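Local structure of kcn28 (Kitasatospora, 6J31) at residues Q126-W131 against S185-P190; R191-D196 against G307-L312; N180-S185 against K203-I208; G209-R214 against G381-A386. The protein adopts the GT-B fold, with two Rossmann-like domains facing a cleft, and has a C-terminal domain of the erythromycin biosynthesis protein CIII-like family. All coordinates share one frame; numbering follows the deposited sequence.

Interaction 1: residues Q126-W131 against S185-P190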
loop_
_atom_site.group_PDB
_atom_site.type_symbol
_atom_site.label_atom_id
_atom_site.label_comp_id
_atom_site.label_asym_id
_atom_site.label_seq_id
_atom_site.Cartn_x
_atom_site.Cartn_y
_atom_site.Cartn_z
ATOM N N GLN A 126 -7.400 -4.135 -12.873
ATOM C CA GLN A 126 -6.378 -3.526 -12.037
ATOM C C GLN A 126 -6.592 -3.905 -10.576
ATOM O O GLN A 126 -7.729 -3.975 -10.097
ATOM C CB GLN A 126 -6.404 -2.007 -12.185
ATOM C CG GLN A 126 -5.358 -1.283 -11.359
ATOM C CD GLN A 126 -5.725 0.170 -11.124
ATOM O OE1 GLN A 126 -6.688 0.468 -10.414
ATOM N NE2 GLN A 126 -4.982 1.079 -11.741
ATOM N N ILE A 127 -5.493 -4.172 -9.877
ATOM C CA ILE A 127 -5.496 -4.414 -8.438
ATOM C C ILE A 127 -4.760 -3.245 -7.796
ATOM O O ILE A 127 -3.531 -3.152 -7.888
ATOM C CB ILE A 127 -4.837 -5.753 -8.077
ATOM C CG1 ILE A 127 -5.378 -6.877 -8.964
ATOM C CG2 ILE A 127 -5.072 -6.091 -6.606
ATOM C CD1 ILE A 127 -6.816 -7.267 -8.666
ATOM N N SER A 128 -5.503 -2.339 -7.158
ATOM C CA SER A 128 -4.912 -1.131 -6.591
ATOM C C SER A 128 -4.666 -1.315 -5.104
ATOM O O SER A 128 -5.627 -1.543 -4.352
ATOM C CB SER A 128 -5.817 0.071 -6.823
ATOM O OG SER A 128 -5.292 1.210 -6.165
ATOM N N PRO A 129 -3.419 -1.214 -4.629
ATOM C CA PRO A 129 -3.156 -1.405 -3.195
ATOM C C PRO A 129 -3.477 -0.201 -2.328
ATOM O O PRO A 129 -3.459 -0.327 -1.095
ATOM C CB PRO A 129 -1.653 -1.702 -3.167
ATOM C CG PRO A 129 -1.119 -0.908 -4.314
ATOM C CD PRO A 129 -2.176 -1.006 -5.394
ATOM N N THR A 130 -3.779 0.949 -2.915
ATOM C CA THR A 130 -4.132 2.138 -2.154
ATOM C C THR A 130 -5.247 2.854 -2.909
ATOM O O THR A 130 -5.770 2.350 -3.908
ATOM C CB THR A 130 -2.905 3.029 -1.914
ATOM O OG1 THR A 130 -3.246 4.071 -0.993
ATOM C CG2 THR A 130 -2.424 3.651 -3.216
ATOM N N TRP A 131 -5.624 4.033 -2.430
ATOM C CA TRP A 131 -6.724 4.747 -3.057
ATOM C C TRP A 131 -6.358 5.183 -4.473
ATOM O O TRP A 131 -5.184 5.350 -4.817
ATOM C CB TRP A 131 -7.140 5.956 -2.218
ATOM C CG TRP A 131 -6.032 6.839 -1.706
ATOM C CD1 TRP A 131 -5.409 6.747 -0.494
ATOM C CD2 TRP A 131 -5.446 7.972 -2.369
ATOM N NE1 TRP A 131 -4.467 7.739 -0.366
ATOM C CE2 TRP A 131 -4.469 8.505 -1.501
ATOM C CE3 TRP A 131 -5.648 8.582 -3.613
ATOM C CZ2 TRP A 131 -3.695 9.615 -1.836
ATOM C CZ3 TRP A 131 -4.877 9.689 -3.945
ATOM C CH2 TRP A 131 -3.914 10.192 -3.059
ATOM N N SER A 185 -11.280 -2.184 -11.957
ATOM C CA SER A 185 -10.304 -2.038 -10.891
ATOM C C SER A 185 -10.875 -2.536 -9.579
ATOM O O SER A 185 -12.016 -2.220 -9.228
ATOM C CB SER A 185 -9.858 -0.582 -10.753
ATOM O OG SER A 185 -9.020 -0.423 -9.625
ATOM N N LEU A 186 -10.073 -3.312 -8.861
ATOM C CA LEU A 186 -10.375 -3.713 -7.495
ATOM C C LEU A 186 -9.508 -2.852 -6.589
ATOM O O LEU A 186 -8.280 -2.984 -6.589
ATOM C CB LEU A 186 -10.106 -5.201 -7.277
ATOM C CG LEU A 186 -10.940 -6.173 -8.113
ATOM C CD1 LEU A 186 -10.551 -7.604 -7.806
ATOM C CD2 LEU A 186 -12.420 -5.953 -7.869
ATOM N N VAL A 187 -10.142 -1.945 -5.854
ATOM C CA VAL A 187 -9.433 -1.023 -4.975
ATOM C C VAL A 187 -9.411 -1.658 -3.592
ATOM O O VAL A 187 -10.450 -1.794 -2.941
ATOM C CB VAL A 187 -10.098 0.359 -4.953
ATOM C CG1 VAL A 187 -9.213 1.368 -4.238
ATOM C CG2 VAL A 187 -10.406 0.821 -6.368
ATOM N N LEU A 188 -8.222 -2.025 -3.127
ATOM C CA LEU A 188 -8.082 -2.815 -1.909
ATOM C C LEU A 188 -8.087 -1.943 -0.661
ATOM O O LEU A 188 -7.313 -2.170 0.270
ATOM C CB LEU A 188 -6.797 -3.630 -2.005
ATOM C CG LEU A 188 -6.820 -4.748 -3.056
ATOM C CD1 LEU A 188 -5.768 -5.819 -2.778
ATOM C CD2 LEU A 188 -8.211 -5.362 -3.184
ATOM N N VAL A 189 -8.933 -0.917 -0.633
ATOM C CA VAL A 189 -9.125 -0.073 0.545
ATOM C C VAL A 189 -10.620 0.130 0.740
ATOM O O VAL A 189 -11.406 -0.000 -0.211
ATOM C CB VAL A 189 -8.395 1.288 0.406
ATOM C CG1 VAL A 189 -6.944 1.103 -0.012
ATOM C CG2 VAL A 189 -9.110 2.180 -0.584
ATOM N N PRO A 190 -11.056 0.407 1.969
ATOM C CA PRO A 190 -12.462 0.770 2.182
ATOM C C PRO A 190 -12.750 2.153 1.620
ATOM O O PRO A 190 -11.851 2.976 1.442
ATOM C CB PRO A 190 -12.613 0.749 3.705
ATOM C CG PRO A 190 -11.230 0.971 4.224
ATOM C CD PRO A 190 -10.304 0.331 3.233
#

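Interaction 2: residues R191-D196 against G307-L312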
loop_
_atom_site.group_PDB
_atom_site.type_symbol
_atom_site.label_atom_id
_atom_site.label_comp_id
_atom_site.label_asym_id
_atom_site.label_seq_id
_atom_site.Cartn_x
_atom_site.Cartn_y
_atom_site.Cartn_z
ATOM N N ARG A 191 -14.033 2.411 1.350
ATOM C CA ARG A 191 -14.401 3.696 0.764
ATOM C C ARG A 191 -14.055 4.855 1.694
ATOM O O ARG A 191 -13.749 5.954 1.220
ATOM C CB ARG A 191 -15.889 3.714 0.382
ATOM C CG ARG A 191 -16.857 4.039 1.520
ATOM C CD ARG A 191 -18.333 4.156 1.078
ATOM N NE ARG A 191 -18.775 3.074 0.198
ATOM C CZ ARG A 191 -18.835 3.158 -1.127
ATOM N NH1 ARG A 191 -18.481 4.280 -1.746
ATOM N NH2 ARG A 191 -19.247 2.115 -1.836
ATOM N N PHE A 192 -14.065 4.633 3.012
ATOM C CA PHE A 192 -13.747 5.727 3.924
ATOM C C PHE A 192 -12.258 6.064 3.961
ATOM O O PHE A 192 -11.886 7.037 4.627
ATOM C CB PHE A 192 -14.269 5.437 5.340
ATOM C CG PHE A 192 -13.671 4.221 6.003
ATOM C CD1 PHE A 192 -12.387 4.254 6.528
ATOM C CD2 PHE A 192 -14.413 3.063 6.147
ATOM C CE1 PHE A 192 -11.845 3.142 7.149
ATOM C CE2 PHE A 192 -13.877 1.946 6.770
ATOM C CZ PHE A 192 -12.592 1.986 7.270
ATOM N N LEU A 193 -11.404 5.287 3.289
ATOM C CA LEU A 193 -9.994 5.626 3.117
ATOM C C LEU A 193 -9.681 6.130 1.714
ATOM O O LEU A 193 -8.508 6.343 1.391
ATOM C CB LEU A 193 -9.105 4.420 3.439
ATOM C CG LEU A 193 -9.037 3.985 4.904
ATOM C CD1 LEU A 193 -7.999 2.882 5.120
ATOM C CD2 LEU A 193 -8.758 5.189 5.804
ATOM N N GLN A 194 -10.707 6.359 0.888
ATOM C CA GLN A 194 -10.526 6.868 -0.462
ATOM C C GLN A 194 -10.869 8.345 -0.487
ATOM O O GLN A 194 -12.034 8.702 -0.258
ATOM C CB GLN A 194 -11.408 6.110 -1.450
ATOM C CG GLN A 194 -11.549 6.787 -2.818
ATOM C CD GLN A 194 -10.304 6.635 -3.682
ATOM O OE1 GLN A 194 -9.840 5.523 -3.927
ATOM N NE2 GLN A 194 -9.772 7.749 -4.156
ATOM N N PRO A 195 -9.914 9.232 -0.742
ATOM C CA PRO A 195 -10.254 10.652 -0.860
ATOM C C PRO A 195 -11.167 10.875 -2.057
ATOM O O PRO A 195 -11.013 10.240 -3.102
ATOM C CB PRO A 195 -8.892 11.336 -1.046
ATOM C CG PRO A 195 -7.874 10.330 -0.605
ATOM C CD PRO A 195 -8.470 8.985 -0.856
ATOM N N ASP A 196 -12.139 11.768 -1.878
ATOM C CA ASP A 196 -13.103 12.125 -2.919
ATOM C C ASP A 196 -13.772 10.889 -3.515
ATOM O O ASP A 196 -13.868 10.728 -4.733
ATOM C CB ASP A 196 -12.436 12.961 -4.016
ATOM C CG ASP A 196 -11.915 14.287 -3.506
ATOM O OD1 ASP A 196 -12.674 15.007 -2.828
ATOM O OD2 ASP A 196 -10.743 14.608 -3.782
ATOM N N GLY A 307 -0.010 0.202 7.128
ATOM C CA GLY A 307 -0.066 0.432 8.562
ATOM C C GLY A 307 -1.426 0.921 9.027
ATOM O O GLY A 307 -1.929 0.489 10.068
ATOM N N ILE A 308 -2.041 1.828 8.263
ATOM C CA ILE A 308 -3.323 2.397 8.668
ATOM C C ILE A 308 -4.402 1.323 8.705
ATOM O O ILE A 308 -5.197 1.250 9.650
ATOM C CB ILE A 308 -3.708 3.556 7.735
ATOM C CG1 ILE A 308 -2.990 4.828 8.175
ATOM C CG2 ILE A 308 -5.220 3.757 7.718
ATOM C CD1 ILE A 308 -3.179 5.969 7.237
ATOM N N GLN A 309 -4.441 0.468 7.684
ATOM C CA GLN A 309 -5.417 -0.614 7.674
ATOM C C GLN A 309 -5.134 -1.628 8.775
ATOM O O GLN A 309 -6.067 -2.249 9.295
ATOM C CB GLN A 309 -5.436 -1.281 6.301
ATOM C CG GLN A 309 -5.957 -0.364 5.204
ATOM C CD GLN A 309 -6.330 -1.113 3.948
ATOM O OE1 GLN A 309 -5.894 -0.772 2.850
ATOM N NE2 GLN A 309 -7.145 -2.138 4.100
ATOM N N GLU A 310 -3.863 -1.824 9.128
ATOM C CA GLU A 310 -3.546 -2.691 10.257
ATOM C C GLU A 310 -3.984 -2.063 11.578
ATOM O O GLU A 310 -4.446 -2.769 12.485
ATOM C CB GLU A 310 -2.055 -3.011 10.275
ATOM C CG GLU A 310 -1.692 -4.233 9.450
ATOM C CD GLU A 310 -0.198 -4.408 9.299
ATOM O OE1 GLU A 310 0.548 -3.469 9.649
ATOM O OE2 GLU A 310 0.230 -5.489 8.845
ATOM N N GLY A 311 -3.843 -0.740 11.706
ATOM C CA GLY A 311 -4.345 -0.066 12.893
ATOM C C GLY A 311 -5.853 -0.173 13.021
ATOM O O GLY A 311 -6.377 -0.452 14.102
ATOM N N LEU A 312 -6.565 0.047 11.913
ATOM C CA LEU A 312 -8.019 -0.073 11.908
ATOM C C LEU A 312 -8.459 -1.487 12.258
ATOM O O LEU A 312 -9.379 -1.680 13.061
ATOM C CB LEU A 312 -8.561 0.317 10.534
ATOM C CG LEU A 312 -8.572 1.802 10.192
ATOM C CD1 LEU A 312 -8.955 2.004 8.740
ATOM C CD2 LEU A 312 -9.548 2.512 11.099
#

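Interaction 3: residues N180-S185 against K203-I208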
loop_
_atom_site.group_PDB
_atom_site.type_symbol
_atom_site.label_atom_id
_atom_site.label_comp_id
_atom_site.label_asym_id
_atom_site.label_seq_id
_atom_site.Cartn_x
_atom_site.Cartn_y
_atom_site.Cartn_z
ATOM N N ASN A 180 -4.184 5.075 -14.879
ATOM C CA ASN A 180 -5.054 5.629 -13.846
ATOM C C ASN A 180 -6.542 5.603 -14.185
ATOM O O ASN A 180 -7.358 5.969 -13.332
ATOM C CB ASN A 180 -4.622 7.057 -13.491
ATOM C CG ASN A 180 -3.353 7.083 -12.656
ATOM O OD1 ASN A 180 -3.089 6.158 -11.890
ATOM N ND2 ASN A 180 -2.576 8.152 -12.782
ATOM N N LEU A 181 -6.923 5.161 -15.382
ATOM C CA LEU A 181 -8.324 4.916 -15.732
ATOM C C LEU A 181 -8.458 3.489 -16.258
ATOM O O LEU A 181 -8.724 3.271 -17.445
ATOM C CB LEU A 181 -8.816 5.927 -16.767
ATOM C CG LEU A 181 -10.309 5.902 -17.100
ATOM C CD1 LEU A 181 -11.113 6.540 -15.980
ATOM C CD2 LEU A 181 -10.595 6.565 -18.450
ATOM N N PRO A 182 -8.309 2.491 -15.388
ATOM C CA PRO A 182 -8.379 1.098 -15.843
ATOM C C PRO A 182 -9.776 0.728 -16.321
ATOM O O PRO A 182 -10.769 1.375 -15.992
ATOM C CB PRO A 182 -8.001 0.301 -14.589
ATOM C CG PRO A 182 -8.396 1.189 -13.459
ATOM C CD PRO A 182 -8.110 2.584 -13.930
ATOM N N GLU A 183 -9.839 -0.333 -17.125
ATOM C CA GLU A 183 -11.133 -0.850 -17.562
ATOM C C GLU A 183 -11.950 -1.348 -16.377
ATOM O O GLU A 183 -13.148 -1.068 -16.266
ATOM C CB GLU A 183 -10.935 -1.975 -18.575
ATOM C CG GLU A 183 -12.229 -2.527 -19.157
ATOM C CD GLU A 183 -12.711 -1.760 -20.377
ATOM O OE1 GLU A 183 -11.889 -1.517 -21.283
ATOM O OE2 GLU A 183 -13.913 -1.420 -20.440
ATOM N N ARG A 184 -11.317 -2.106 -15.491
ATOM C CA ARG A 184 -11.924 -2.581 -14.259
ATOM C C ARG A 184 -10.866 -2.507 -13.175
ATOM O O ARG A 184 -9.683 -2.735 -13.441
ATOM C CB ARG A 184 -12.447 -4.019 -14.394
ATOM C CG ARG A 184 -13.665 -4.147 -15.283
ATOM C CD ARG A 184 -13.945 -5.591 -15.677
ATOM N NE ARG A 184 -14.954 -5.667 -16.730
ATOM C CZ ARG A 184 -16.256 -5.489 -16.525
ATOM N NH1 ARG A 184 -16.707 -5.225 -15.304
ATOM N NH2 ARG A 184 -17.110 -5.573 -17.539
ATOM N N SER A 185 -11.280 -2.184 -11.957
ATOM C CA SER A 185 -10.304 -2.038 -10.891
ATOM C C SER A 185 -10.875 -2.536 -9.579
ATOM O O SER A 185 -12.016 -2.220 -9.228
ATOM C CB SER A 185 -9.858 -0.582 -10.753
ATOM O OG SER A 185 -9.020 -0.423 -9.625
ATOM N N LYS A 203 -18.932 2.004 -11.241
ATOM C CA LYS A 203 -19.092 1.089 -12.362
ATOM C C LYS A 203 -17.746 0.539 -12.797
ATOM O O LYS A 203 -17.659 -0.591 -13.287
ATOM C CB LYS A 203 -19.753 1.819 -13.528
ATOM C CG LYS A 203 -21.247 2.029 -13.401
ATOM C CD LYS A 203 -21.776 2.620 -14.688
ATOM C CE LYS A 203 -21.053 3.928 -14.973
ATOM N NZ LYS A 203 -21.376 4.477 -16.317
ATOM N N ARG A 204 -16.694 1.330 -12.615
ATOM C CA ARG A 204 -15.329 1.011 -13.003
ATOM C C ARG A 204 -14.462 0.552 -11.837
ATOM O O ARG A 204 -13.711 -0.417 -11.977
ATOM C CB ARG A 204 -14.700 2.240 -13.669
ATOM C CG ARG A 204 -13.324 2.024 -14.233
ATOM C CD ARG A 204 -12.763 3.332 -14.775
ATOM N NE ARG A 204 -13.592 3.878 -15.844
ATOM C CZ ARG A 204 -13.447 3.571 -17.127
ATOM N NH1 ARG A 204 -12.512 2.712 -17.506
ATOM N NH2 ARG A 204 -14.244 4.117 -18.034
ATOM N N PHE A 205 -14.543 1.226 -10.691
ATOM C CA PHE A 205 -13.741 0.912 -9.514
ATOM C C PHE A 205 -14.631 0.262 -8.461
ATOM O O PHE A 205 -15.732 0.749 -8.193
ATOM C CB PHE A 205 -13.096 2.174 -8.927
ATOM C CG PHE A 205 -12.144 2.886 -9.861
ATOM C CD1 PHE A 205 -10.792 2.576 -9.863
ATOM C CD2 PHE A 205 -12.593 3.889 -10.703
ATOM C CE1 PHE A 205 -9.912 3.232 -10.707
ATOM C CE2 PHE A 205 -11.720 4.555 -11.551
ATOM C CZ PHE A 205 -10.378 4.227 -11.553
ATOM N N THR A 206 -14.161 -0.831 -7.864
ATOM C CA THR A 206 -14.869 -1.486 -6.769
ATOM C C THR A 206 -14.031 -1.386 -5.503
ATOM O O THR A 206 -12.882 -1.834 -5.482
ATOM C CB THR A 206 -15.170 -2.951 -7.087
ATOM O OG1 THR A 206 -16.052 -3.030 -8.210
ATOM C CG2 THR A 206 -15.829 -3.627 -5.891
ATOM N N PHE A 207 -14.613 -0.816 -4.450
ATOM C CA PHE A 207 -13.933 -0.726 -3.161
ATOM C C PHE A 207 -14.075 -2.063 -2.448
ATOM O O PHE A 207 -15.176 -2.449 -2.040
ATOM C CB PHE A 207 -14.496 0.422 -2.330
ATOM C CG PHE A 207 -14.226 1.775 -2.923
ATOM C CD1 PHE A 207 -12.933 2.269 -2.982
ATOM C CD2 PHE A 207 -15.260 2.555 -3.419
ATOM C CE1 PHE A 207 -12.674 3.507 -3.529
ATOM C CE2 PHE A 207 -15.008 3.800 -3.965
ATOM C CZ PHE A 207 -13.714 4.278 -4.019
ATOM N N ILE A 208 -12.963 -2.778 -2.315
ATOM C CA ILE A 208 -12.983 -4.142 -1.800
ATOM C C ILE A 208 -12.636 -4.151 -0.318
ATOM O O ILE A 208 -13.108 -5.007 0.439
ATOM C CB ILE A 208 -12.019 -5.032 -2.612
ATOM C CG1 ILE A 208 -12.545 -5.204 -4.035
ATOM C CG2 ILE A 208 -11.822 -6.393 -1.957
ATOM C CD1 ILE A 208 -13.776 -6.081 -4.125
#

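Interaction 4: residues G209-R214 against G381-A386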
loop_
_atom_site.group_PDB
_atom_site.type_symbol
_atom_site.label_atom_id
_atom_site.label_comp_id
_atom_site.label_asym_id
_atom_site.label_seq_id
_atom_site.Cartn_x
_atom_site.Cartn_y
_atom_site.Cartn_z
ATOM N N GLY A 209 -11.831 -3.188 0.112
ATOM C CA GLY A 209 -11.205 -3.270 1.406
ATOM C C GLY A 209 -10.044 -4.240 1.337
ATOM O O GLY A 209 -9.729 -4.787 0.275
ATOM N N PRO A 210 -9.386 -4.477 2.467
ATOM C CA PRO A 210 -8.238 -5.385 2.476
ATOM C C PRO A 210 -8.649 -6.816 2.184
ATOM O O PRO A 210 -9.760 -7.250 2.500
ATOM C CB PRO A 210 -7.688 -5.250 3.898
ATOM C CG PRO A 210 -8.873 -4.846 4.702
ATOM C CD PRO A 210 -9.673 -3.946 3.805
ATOM N N CYS A 211 -7.734 -7.548 1.566
ATOM C CA CYS A 211 -7.943 -8.962 1.284
ATOM C C CYS A 211 -7.174 -9.747 2.340
ATOM O O CYS A 211 -5.949 -9.860 2.285
ATOM C CB CYS A 211 -7.510 -9.291 -0.139
ATOM S SG CYS A 211 -8.629 -8.564 -1.371
ATOM N N LEU A 212 -7.907 -10.273 3.314
ATOM C CA LEU A 212 -7.353 -10.982 4.453
ATOM C C LEU A 212 -7.594 -12.477 4.291
ATOM O O LEU A 212 -8.484 -12.907 3.555
ATOM C CB LEU A 212 -7.985 -10.493 5.760
ATOM C CG LEU A 212 -8.059 -8.980 5.991
ATOM C CD1 LEU A 212 -8.834 -8.692 7.267
ATOM C CD2 LEU A 212 -6.678 -8.353 6.040
ATOM N N GLY A 213 -6.779 -13.268 4.978
ATOM C CA GLY A 213 -6.931 -14.707 4.932
ATOM C C GLY A 213 -6.255 -15.377 6.107
ATOM O O GLY A 213 -5.269 -16.104 5.944
ATOM N N ARG A 214 -6.778 -15.092 7.302
ATOM C CA ARG A 214 -6.416 -15.728 8.567
ATOM C C ARG A 214 -5.072 -15.207 9.063
ATOM O O ARG A 214 -4.227 -14.776 8.269
ATOM C CB ARG A 214 -6.437 -17.255 8.470
ATOM C CG ARG A 214 -7.752 -17.866 9.003
ATOM C CD ARG A 214 -8.893 -16.825 9.101
ATOM N NE ARG A 214 -9.302 -16.526 10.474
ATOM C CZ ARG A 214 -8.912 -15.460 11.168
ATOM N NH1 ARG A 214 -8.093 -14.568 10.626
ATOM N NH2 ARG A 214 -9.342 -15.285 12.412
ATOM N N GLY A 381 -16.477 -6.464 1.485
ATOM C CA GLY A 381 -16.484 -7.703 0.730
ATOM C C GLY A 381 -15.203 -8.513 0.806
ATOM O O GLY A 381 -15.259 -9.746 0.838
ATOM N N GLY A 382 -14.055 -7.842 0.847
ATOM C CA GLY A 382 -12.768 -8.476 1.045
ATOM C C GLY A 382 -12.425 -9.514 -0.012
ATOM O O GLY A 382 -12.820 -9.424 -1.181
ATOM N N THR A 383 -11.693 -10.540 0.435
ATOM C CA THR A 383 -11.115 -11.534 -0.467
ATOM C C THR A 383 -12.182 -12.241 -1.289
ATOM O O THR A 383 -12.040 -12.404 -2.508
ATOM C CB THR A 383 -10.311 -12.553 0.342
ATOM O OG1 THR A 383 -9.244 -11.891 1.029
ATOM C CG2 THR A 383 -9.739 -13.626 -0.560
ATOM N N MET A 384 -13.257 -12.682 -0.636
ATOM C CA MET A 384 -14.257 -13.483 -1.332
ATOM C C MET A 384 -14.967 -12.669 -2.404
ATOM O O MET A 384 -15.230 -13.179 -3.500
ATOM C CB MET A 384 -15.261 -14.059 -0.333
ATOM C CG MET A 384 -14.616 -14.941 0.727
ATOM S SD MET A 384 -13.768 -16.384 0.052
ATOM C CE MET A 384 -12.714 -16.813 1.436
ATOM N N ARG A 385 -15.282 -11.404 -2.119
ATOM C CA ARG A 385 -15.926 -10.586 -3.143
ATOM C C ARG A 385 -14.975 -10.314 -4.305
ATOM O O ARG A 385 -15.387 -10.353 -5.469
ATOM C CB ARG A 385 -16.441 -9.277 -2.548
ATOM C CG ARG A 385 -17.282 -8.487 -3.538
ATOM C CD ARG A 385 -17.612 -7.092 -3.054
ATOM N NE ARG A 385 -18.401 -6.380 -4.053
ATOM C CZ ARG A 385 -18.731 -5.095 -3.976
ATOM N NH1 ARG A 385 -18.352 -4.366 -2.934
ATOM N NH2 ARG A 385 -19.446 -4.536 -4.944
ATOM N N ALA A 386 -13.700 -10.050 -4.006
ATOM C CA ALA A 386 -12.728 -9.802 -5.066
ATOM C C ALA A 386 -12.559 -11.028 -5.956
ATOM O O ALA A 386 -12.537 -10.913 -7.188
ATOM C CB ALA A 386 -11.388 -9.390 -4.461
HETATM O O HOH W 1 -10.884 -10.263 3.392
#

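Interaction 1: residues Q126-W131 against S185-P190
Ser185 OG donates to Gln126 OE1 at 2.6 Å, tying together two neighbouring strands in the first Rossmann-like sheet of the GT-B fold. Gln126 reaches this point with CG anti to its backbone N (chi1 -179°) and an extended chain. The hydroxyl is tilted 17° from the plane of the amide carbonyl.

Strands 124-128 and 185-187 run parallel, with short axes 4.7 Å apart and 15° between them. Three backbone bonds zip them together. Leu186 N gives to Gln126 O at 2.7 Å. Its carbonyl, Leu186 O, takes Ser128 N at 2.9 Å. Leu188 N then bonds Ser128 O, also at 2.9 Å, just past the end of the second strand. Other backbone groups are paired as well: Gln126 bonds Arg184, Ile127 bonds Tyr106, Ser185 bonds Arg204 and Thr206, and Val187 bonds Thr206.

Beyond Ser128 the first strand turns into the ligand pocket. Ser128 OG closes this turn by donating to Thr130 O at 2.6 Å. The polar ends that follow look across to the second domain, where Thr130 OG1 bonds Asp326 OD2 and Trp131 NE1 bonds Asn330 OD1. Thr130 also touches BG9.

On the face of Ile127 and Leu186 the contact is apolar. The two lie side by side and point the same way, with Ile127 CD1 3.8 Å from Leu186 CD1. Past the strands, Val189 presses its CG1 methyl against the backbone of the turn, with Val189 CG1 3.7 Å from Thr130 CA.

Interaction 2: residues R191-D196 against G307-L312
Leu193 rests its CD1 methyl on helix 305-314, against Ile308, Gln309 and Leu312. This is a contact between the two Rossmann-like domains of the GT-B fold. The helix follows strand 298-301 of the second sheet. Leu193 sits in a short 3-10 turn, 191-193, in the loop after strand 185-187 of the first.

The one methyl serves all three partners. Leu193 CD1 lies 3.8 Å from Leu312 CD1, and these two leucines meet tip to tip. Leu193 CD1 is also 3.8 Å from Gln309 CG, whose chain crosses it at a slant. Ile308 CG2 is the third neighbour, 3.9 Å from Leu193 CD1. Ile308 and Leu312 are one helical turn apart, so both offer branches on the same side of the helix.

Phe192 adds a second touch. Its CG lies between the backbone N and the carbonyl carbon (chi1 62°), which sends the ring out toward the helix. There Phe192 CE1 approaches Leu312 CD1 to 3.5 Å. The methyl meets the edge of the ring, close to its plane. Helix 364-378 completes this apolar patch: Leu377 touches both Phe192 and Leu312.

The contact across the segments is apolar, and polar groups tie the turn down. Arg191 forms a salt bridge with Glu202, outside the turn. Gln194 N bonds Arg191 O at 3.1 Å, closing the 3-10 turn. Gln194 NE2 donates both to Val132 O and to Pro195 O. Gln194 NE2 reaches a lone pair of Pro195 O at 3.0 Å, with a nearly straight N-H...O angle of 168°.

Interaction 3: residues N180-S185 against K203-I208
The Arg204 guanidinium has Leu181 over one face, with Leu181 CG 3.8 Å above its plane and offset toward the rim. Pro182 O lies at its edge and accepts from Arg204 NH1 at 2.7 Å. The oxygen is in the guanidinium plane, but the donor stands 42° out of the carbonyl plane, so no lone pair is aimed at it. The arginine chain gets there by bending at chi3 (-60°). The Phe205 ring has Asn180 O at its edge, 3.9 Å from Phe205 CZ. Pro182 CD also touches CZ of Phe205, at 3.7 Å, and Ser185 CB packs on Phe205 CD1 at 3.4 Å.

The backbones pair briefly as parallel strands. Ser185 N bonds Arg204 O at 3.0 Å, on a bent path. Thr206 N bonds Ser185 O at 2.9 Å and is straighter. Asn180, at the end of helix 177-180, uses ND2 to bond the backbone of the bound peptide.

Strand 205-207 is the outermost on this side of the first Rossmann-like sheet, beside strand 185-187. Phe205 and Phe207 lean on Val187, while Thr206 meets Arg385 and Leu389 of helix 382-391.

Interaction 4: residues G209-R214 against G381-A386
Thr383 lies in the first turn of helix 382-391 and grips the loop 209-214 that leaves the last strand of the first Rossmann-like sheet. Thr383 CB is 3.7 Å from Leu212 O. Further out, Thr383 OG1 donates to the same Leu212 O at 2.8 Å. The hydroxyl comes in at an angle to the carbonyl, with a C=O...O angle of 127° and a tilt of 30° from its plane. OG1 is anti to the carbonyl carbon (chi1 -61°), which turns it to the loop. This oxygen also packs on Cys211, with Thr383 OG1 3.3 Å from Cys211 CB.

A water fills the joint beside this bond. It accepts from Leu212 N at 3.0 Å and from Thr383 N at 3.1 Å. It gives a weak bond to Pro210 O. The water thus satisfies one amide from the loop and one from the start of the helix, and links the two backbones a second time.

Gly382 comes close as well, with Gly382 CA 3.6 Å from Pro210 O in a CA-H...O contact. Its positive phi suits a residue with no side chain. Cys211 SG lies 4.2 Å from Ala386 CB, one turn further along the helix.

In the GT-B fold this last helix returns to the first domain. Here Thr383 touches Glu27 and Ala386 touches Leu24, both of helix 22-30. The loop also reaches helix 305-314 in the second domain, where Pro210 meets Gln309 and Leu212 meets Phe313.

Overall arrangement
Interactions 1 and 3 share Ser185 and build one edge of the first sheet, their centres about 8 Å apart. Interaction 2 follows interaction 1 along the chain, their centres about 11 Å apart, and carries that edge across to the second domain. Trp131 packs on Gln194 and Pro195 between them. The centres of interactions 4 and 1 are also about 11 Å apart; Leu188 CD2 lies 3.7 Å from Cys211 SG. Ile208 O and Gly382 N, 3.0 Å apart, join interactions 3 and 4. BG9 touches interaction 1: the Thr130 side chain is about 4 Å away, that of Asn180 in interaction 3 about 5 Å, and that of Gln309 in interaction 2 about 12 Å.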